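Local coordinates for protein diaminopimelate decarboxylase (Phaeodactylum tricornutum, PDB 7JPJ) that probably decarboxylates diaminopimelate to lysine with the help of pyridoxal 5'-phosphate, working as a dimer, at residues Y32-L45 / C62-I76. Numbering follows the deposited sequence.
Sequences YSIDKLEEAADACL and CPNASILKYFHSKNI
Tyr-70, its CG anti to the backbone N (chi1 173°), is brought against helix 34-45, while Leu-37, with CG anti to its own carbonyl carbon (chi1 -73°), places its two methyls among Ile-67 and Phe-71. Ile-34 CD1 and Leu-37 CB both come to the Tyr-70 ring from the same side: Ile-34 CD1 sits 4.2 Å from the ring centroid, an off-centre CH-pi contact, and Leu-37 CB is 3.7 Å from Tyr-70 CE2. Tyr-70 OH lies alongside CA and CB of Glu-38, the two side chains crossing at about a right angle. The Leu-37 branches divide their work, CD1 meeting Ile-67 CD1 at 3.7 Å and CD2 meeting Phe-71 CZ at 3.6 Å. Were Tyr-70 an alanine, Ile-34 and Leu-37 would probably lose the ring they pack on, and Glu-38 its phenol neighbour. Farther along, Ala-41 CB rests 3.9 Å from CD1 of Ile-76, whose N closes the Schellman motif with Phe-71 O, Asn-75 being the C-prime residue. At the opposite end, Cys-62 SG approaches the Tyr-32 ring obliquely, 4.4 Å from its centroid; the Tyr-32 hydroxyl is hydrogen-bonded to Glu-412. The helix axes, 11.1 Å apart and inclined at 44°, fit two neighbouring helices on the outside of the TIM-barrel-like domain, with Ile-67 and Ile-76 also touching strand 53-58. Lys-74, bent at chi2 and chi3, forms a salt bridge with Asp-42, NZ to OD1 3.5 Å, whose hydrogen bond is weak; Glu-38 lies nearby without pairing closely. The chemistry is thus chiefly apolar, and the two carboxylates probably add a modest electrostatic pull on the lysine at its margin.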
# COMPACT_ATOMS: atom_id res chain seq x y z
N TYR A 32 -19.38 -0.73 7.84
CA TYR A 32 -20.13 -1.22 6.69
C TYR A 32 -21.61 -1.23 7.04
O TYR A 32 -22.00 -1.58 8.16
CB TYR A 32 -19.68 -2.63 6.28
CG TYR A 32 -18.20 -2.74 5.97
CD1 TYR A 32 -17.28 -3.05 6.97
CD2 TYR A 32 -17.72 -2.53 4.68
CE1 TYR A 32 -15.93 -3.15 6.69
CE2 TYR A 32 -16.37 -2.63 4.39
CZ TYR A 32 -15.47 -2.94 5.40
OH TYR A 32 -14.12 -3.04 5.13
N SER A 33 -22.44 -0.85 6.07
CA SER A 33 -23.88 -0.69 6.26
C SER A 33 -24.62 -1.76 5.47
O SER A 33 -24.46 -1.86 4.25
CB SER A 33 -24.33 0.70 5.84
OG SER A 33 -25.64 0.67 5.29
N ILE A 34 -25.44 -2.55 6.17
CA ILE A 34 -26.25 -3.57 5.51
C ILE A 34 -27.20 -2.94 4.50
O ILE A 34 -27.44 -3.49 3.42
CB ILE A 34 -27.01 -4.40 6.57
CG1 ILE A 34 -26.14 -5.54 7.09
CG2 ILE A 34 -28.31 -4.95 6.01
CD1 ILE A 34 -25.87 -6.63 6.08
N ASP A 35 -27.73 -1.76 4.82
CA ASP A 35 -28.62 -1.05 3.90
C ASP A 35 -27.94 -0.77 2.57
O ASP A 35 -28.52 -1.01 1.50
CB ASP A 35 -29.09 0.26 4.54
CG ASP A 35 -30.48 0.15 5.13
OD1 ASP A 35 -31.39 -0.34 4.42
OD2 ASP A 35 -30.67 0.56 6.29
N LYS A 36 -26.70 -0.27 2.61
CA LYS A 36 -25.99 0.06 1.38
C LYS A 36 -25.55 -1.19 0.63
O LYS A 36 -25.39 -1.15 -0.60
CB LYS A 36 -24.78 0.94 1.70
CG LYS A 36 -25.11 2.42 1.79
CD LYS A 36 -25.31 3.02 0.41
CE LYS A 36 -25.80 4.45 0.48
NZ LYS A 36 -25.88 5.07 -0.87
N LEU A 37 -25.35 -2.31 1.33
CA LEU A 37 -25.03 -3.56 0.65
C LEU A 37 -26.25 -4.11 -0.08
O LEU A 37 -26.11 -4.73 -1.15
CB LEU A 37 -24.50 -4.59 1.64
CG LEU A 37 -23.09 -4.39 2.19
CD1 LEU A 37 -22.85 -5.31 3.37
CD2 LEU A 37 -22.04 -4.62 1.11
N GLU A 38 -27.45 -3.91 0.47
CA GLU A 38 -28.66 -4.44 -0.15
C GLU A 38 -28.99 -3.69 -1.44
O GLU A 38 -29.44 -4.30 -2.41
CB GLU A 38 -29.82 -4.36 0.83
CG GLU A 38 -30.92 -5.36 0.56
CD GLU A 38 -32.18 -5.09 1.37
OE1 GLU A 38 -32.79 -4.02 1.17
OE2 GLU A 38 -32.55 -5.95 2.19
N GLU A 39 -28.79 -2.37 -1.45
CA GLU A 39 -29.04 -1.59 -2.66
C GLU A 39 -28.15 -2.04 -3.81
O GLU A 39 -28.62 -2.18 -4.94
CB GLU A 39 -28.83 -0.10 -2.37
CG GLU A 39 -29.58 0.42 -1.16
CD GLU A 39 -29.31 1.89 -0.90
OE1 GLU A 39 -28.44 2.47 -1.59
OE2 GLU A 39 -29.97 2.47 -0.01
N ALA A 40 -26.87 -2.27 -3.53
CA ALA A 40 -25.95 -2.68 -4.59
C ALA A 40 -26.24 -4.10 -5.05
O ALA A 40 -26.21 -4.39 -6.25
CB ALA A 40 -24.51 -2.55 -4.12
N ALA A 41 -26.53 -5.00 -4.11
CA ALA A 41 -26.84 -6.38 -4.46
C ALA A 41 -28.07 -6.45 -5.35
O ALA A 41 -28.07 -7.13 -6.38
CB ALA A 41 -27.03 -7.22 -3.20
N ASP A 42 -29.14 -5.74 -4.97
CA ASP A 42 -30.36 -5.74 -5.77
C ASP A 42 -30.13 -5.09 -7.13
O ASP A 42 -30.64 -5.56 -8.14
CB ASP A 42 -31.47 -5.03 -5.01
CG ASP A 42 -32.25 -5.96 -4.09
OD1 ASP A 42 -32.04 -7.19 -4.18
OD2 ASP A 42 -33.05 -5.46 -3.28
N ALA A 43 -29.35 -4.00 -7.16
CA ALA A 43 -29.09 -3.33 -8.43
C ALA A 43 -28.32 -4.23 -9.39
O ALA A 43 -28.51 -4.14 -10.61
CB ALA A 43 -28.32 -2.03 -8.19
N CYS A 44 -27.44 -5.09 -8.87
CA CYS A 44 -26.69 -5.98 -9.74
C CYS A 44 -27.51 -7.19 -10.16
O CYS A 44 -27.44 -7.62 -11.31
CB CYS A 44 -25.40 -6.43 -9.05
SG CYS A 44 -24.22 -5.09 -8.76
N LEU A 45 -28.30 -7.75 -9.24
CA LEU A 45 -29.19 -8.86 -9.58
C LEU A 45 -30.28 -8.45 -10.56
O LEU A 45 -30.94 -9.33 -11.12
CB LEU A 45 -29.82 -9.44 -8.31
CG LEU A 45 -28.87 -10.22 -7.40
CD1 LEU A 45 -29.45 -10.34 -6.00
CD2 LEU A 45 -28.57 -11.58 -7.99
N CYS A 62 -13.05 -6.41 -0.84
CA CYS A 62 -13.31 -6.48 0.60
C CYS A 62 -13.61 -7.92 1.01
O CYS A 62 -14.72 -8.41 0.80
CB CYS A 62 -14.47 -5.57 1.00
SG CYS A 62 -14.64 -5.39 2.79
N PRO A 63 -12.65 -8.61 1.63
CA PRO A 63 -12.80 -10.06 1.83
C PRO A 63 -13.35 -10.48 3.19
O PRO A 63 -13.25 -11.66 3.54
CB PRO A 63 -11.37 -10.58 1.64
CG PRO A 63 -10.47 -9.39 1.93
CD PRO A 63 -11.31 -8.15 2.02
N ASN A 64 -13.94 -9.56 3.95
CA ASN A 64 -14.49 -9.92 5.25
C ASN A 64 -15.57 -10.99 5.11
O ASN A 64 -16.41 -10.94 4.21
CB ASN A 64 -15.06 -8.69 5.96
CG ASN A 64 -15.47 -8.99 7.39
OD1 ASN A 64 -16.52 -9.58 7.63
ND2 ASN A 64 -14.65 -8.57 8.35
N ALA A 65 -15.54 -11.96 6.03
CA ALA A 65 -16.40 -13.13 5.90
C ALA A 65 -17.88 -12.75 5.98
O ALA A 65 -18.71 -13.35 5.30
CB ALA A 65 -16.05 -14.16 6.98
N SER A 66 -18.21 -11.76 6.81
CA SER A 66 -19.60 -11.32 6.90
C SER A 66 -20.09 -10.79 5.56
O SER A 66 -21.24 -11.06 5.17
CB SER A 66 -19.74 -10.25 7.98
OG SER A 66 -19.39 -10.76 9.26
N ILE A 67 -19.25 -10.05 4.84
CA ILE A 67 -19.63 -9.61 3.50
C ILE A 67 -19.83 -10.80 2.58
O ILE A 67 -20.79 -10.85 1.80
CB ILE A 67 -18.58 -8.63 2.94
CG1 ILE A 67 -18.30 -7.51 3.95
CG2 ILE A 67 -19.03 -8.05 1.61
CD1 ILE A 67 -19.50 -6.61 4.21
N LEU A 68 -18.94 -11.79 2.66
CA LEU A 68 -19.10 -13.01 1.87
C LEU A 68 -20.39 -13.73 2.25
O LEU A 68 -21.14 -14.17 1.37
CB LEU A 68 -17.90 -13.93 2.06
CG LEU A 68 -16.56 -13.45 1.52
CD1 LEU A 68 -15.51 -14.54 1.69
CD2 LEU A 68 -16.68 -13.04 0.06
N LYS A 69 -20.65 -13.86 3.55
CA LYS A 69 -21.86 -14.55 3.99
C LYS A 69 -23.11 -13.80 3.55
O LYS A 69 -24.12 -14.42 3.20
CB LYS A 69 -21.84 -14.72 5.51
CG LYS A 69 -20.78 -15.67 6.02
CD LYS A 69 -20.72 -15.66 7.55
CE LYS A 69 -19.53 -16.46 8.07
NZ LYS A 69 -19.61 -17.91 7.72
N TYR A 70 -23.06 -12.47 3.55
CA TYR A 70 -24.24 -11.69 3.16
C TYR A 70 -24.53 -11.84 1.67
O TYR A 70 -25.68 -12.08 1.27
CB TYR A 70 -24.07 -10.22 3.52
CG TYR A 70 -25.20 -9.39 2.98
CD1 TYR A 70 -26.43 -9.36 3.63
CD2 TYR A 70 -25.06 -8.66 1.80
CE1 TYR A 70 -27.48 -8.62 3.13
CE2 TYR A 70 -26.11 -7.92 1.30
CZ TYR A 70 -27.32 -7.91 1.97
OH TYR A 70 -28.37 -7.17 1.47
N PHE A 71 -23.50 -11.68 0.83
CA PHE A 71 -23.71 -11.82 -0.61
C PHE A 71 -24.07 -13.25 -0.99
O PHE A 71 -24.73 -13.47 -2.01
CB PHE A 71 -22.46 -11.37 -1.37
CG PHE A 71 -22.27 -9.88 -1.41
CD1 PHE A 71 -23.35 -9.02 -1.38
CD2 PHE A 71 -20.99 -9.34 -1.48
CE1 PHE A 71 -23.17 -7.65 -1.42
CE2 PHE A 71 -20.81 -7.97 -1.52
CZ PHE A 71 -21.90 -7.12 -1.48
N HIS A 72 -23.65 -14.23 -0.19
CA HIS A 72 -24.06 -15.60 -0.46
C HIS A 72 -25.55 -15.78 -0.20
O HIS A 72 -26.24 -16.46 -0.97
CB HIS A 72 -23.24 -16.58 0.39
CG HIS A 72 -23.55 -18.02 0.12
ND1 HIS A 72 -23.85 -18.92 1.12
CD2 HIS A 72 -23.64 -18.71 -1.04
CE1 HIS A 72 -24.09 -20.10 0.59
NE2 HIS A 72 -23.97 -20.00 -0.72
N SER A 73 -26.07 -15.18 0.88
CA SER A 73 -27.49 -15.26 1.16
C SER A 73 -28.34 -14.58 0.09
O SER A 73 -29.53 -14.88 -0.02
CB SER A 73 -27.78 -14.63 2.53
OG SER A 73 -27.45 -13.25 2.53
N LYS A 74 -27.75 -13.68 -0.69
CA LYS A 74 -28.44 -13.02 -1.79
C LYS A 74 -28.23 -13.74 -3.13
O LYS A 74 -28.57 -13.17 -4.17
CB LYS A 74 -27.98 -11.57 -1.91
CG LYS A 74 -28.40 -10.70 -0.74
CD LYS A 74 -29.90 -10.47 -0.75
CE LYS A 74 -30.24 -9.06 -1.22
NZ LYS A 74 -31.70 -8.77 -1.10
N ASN A 75 -27.69 -14.95 -3.10
CA ASN A 75 -27.43 -15.75 -4.31
C ASN A 75 -26.44 -15.07 -5.25
O ASN A 75 -26.53 -15.22 -6.47
CB ASN A 75 -28.73 -16.09 -5.04
CG ASN A 75 -29.66 -16.94 -4.21
OD1 ASN A 75 -29.22 -17.67 -3.32
ND2 ASN A 75 -30.96 -16.84 -4.48
N ILE A 76 -25.48 -14.34 -4.69
CA ILE A 76 -24.38 -13.75 -5.45
C ILE A 76 -23.16 -14.64 -5.26
O ILE A 76 -22.82 -15.02 -4.13
CB ILE A 76 -24.10 -12.31 -4.99
CG1 ILE A 76 -25.22 -11.38 -5.44
CG2 ILE A 76 -22.76 -11.84 -5.53
CD1 ILE A 76 -24.96 -9.93 -5.12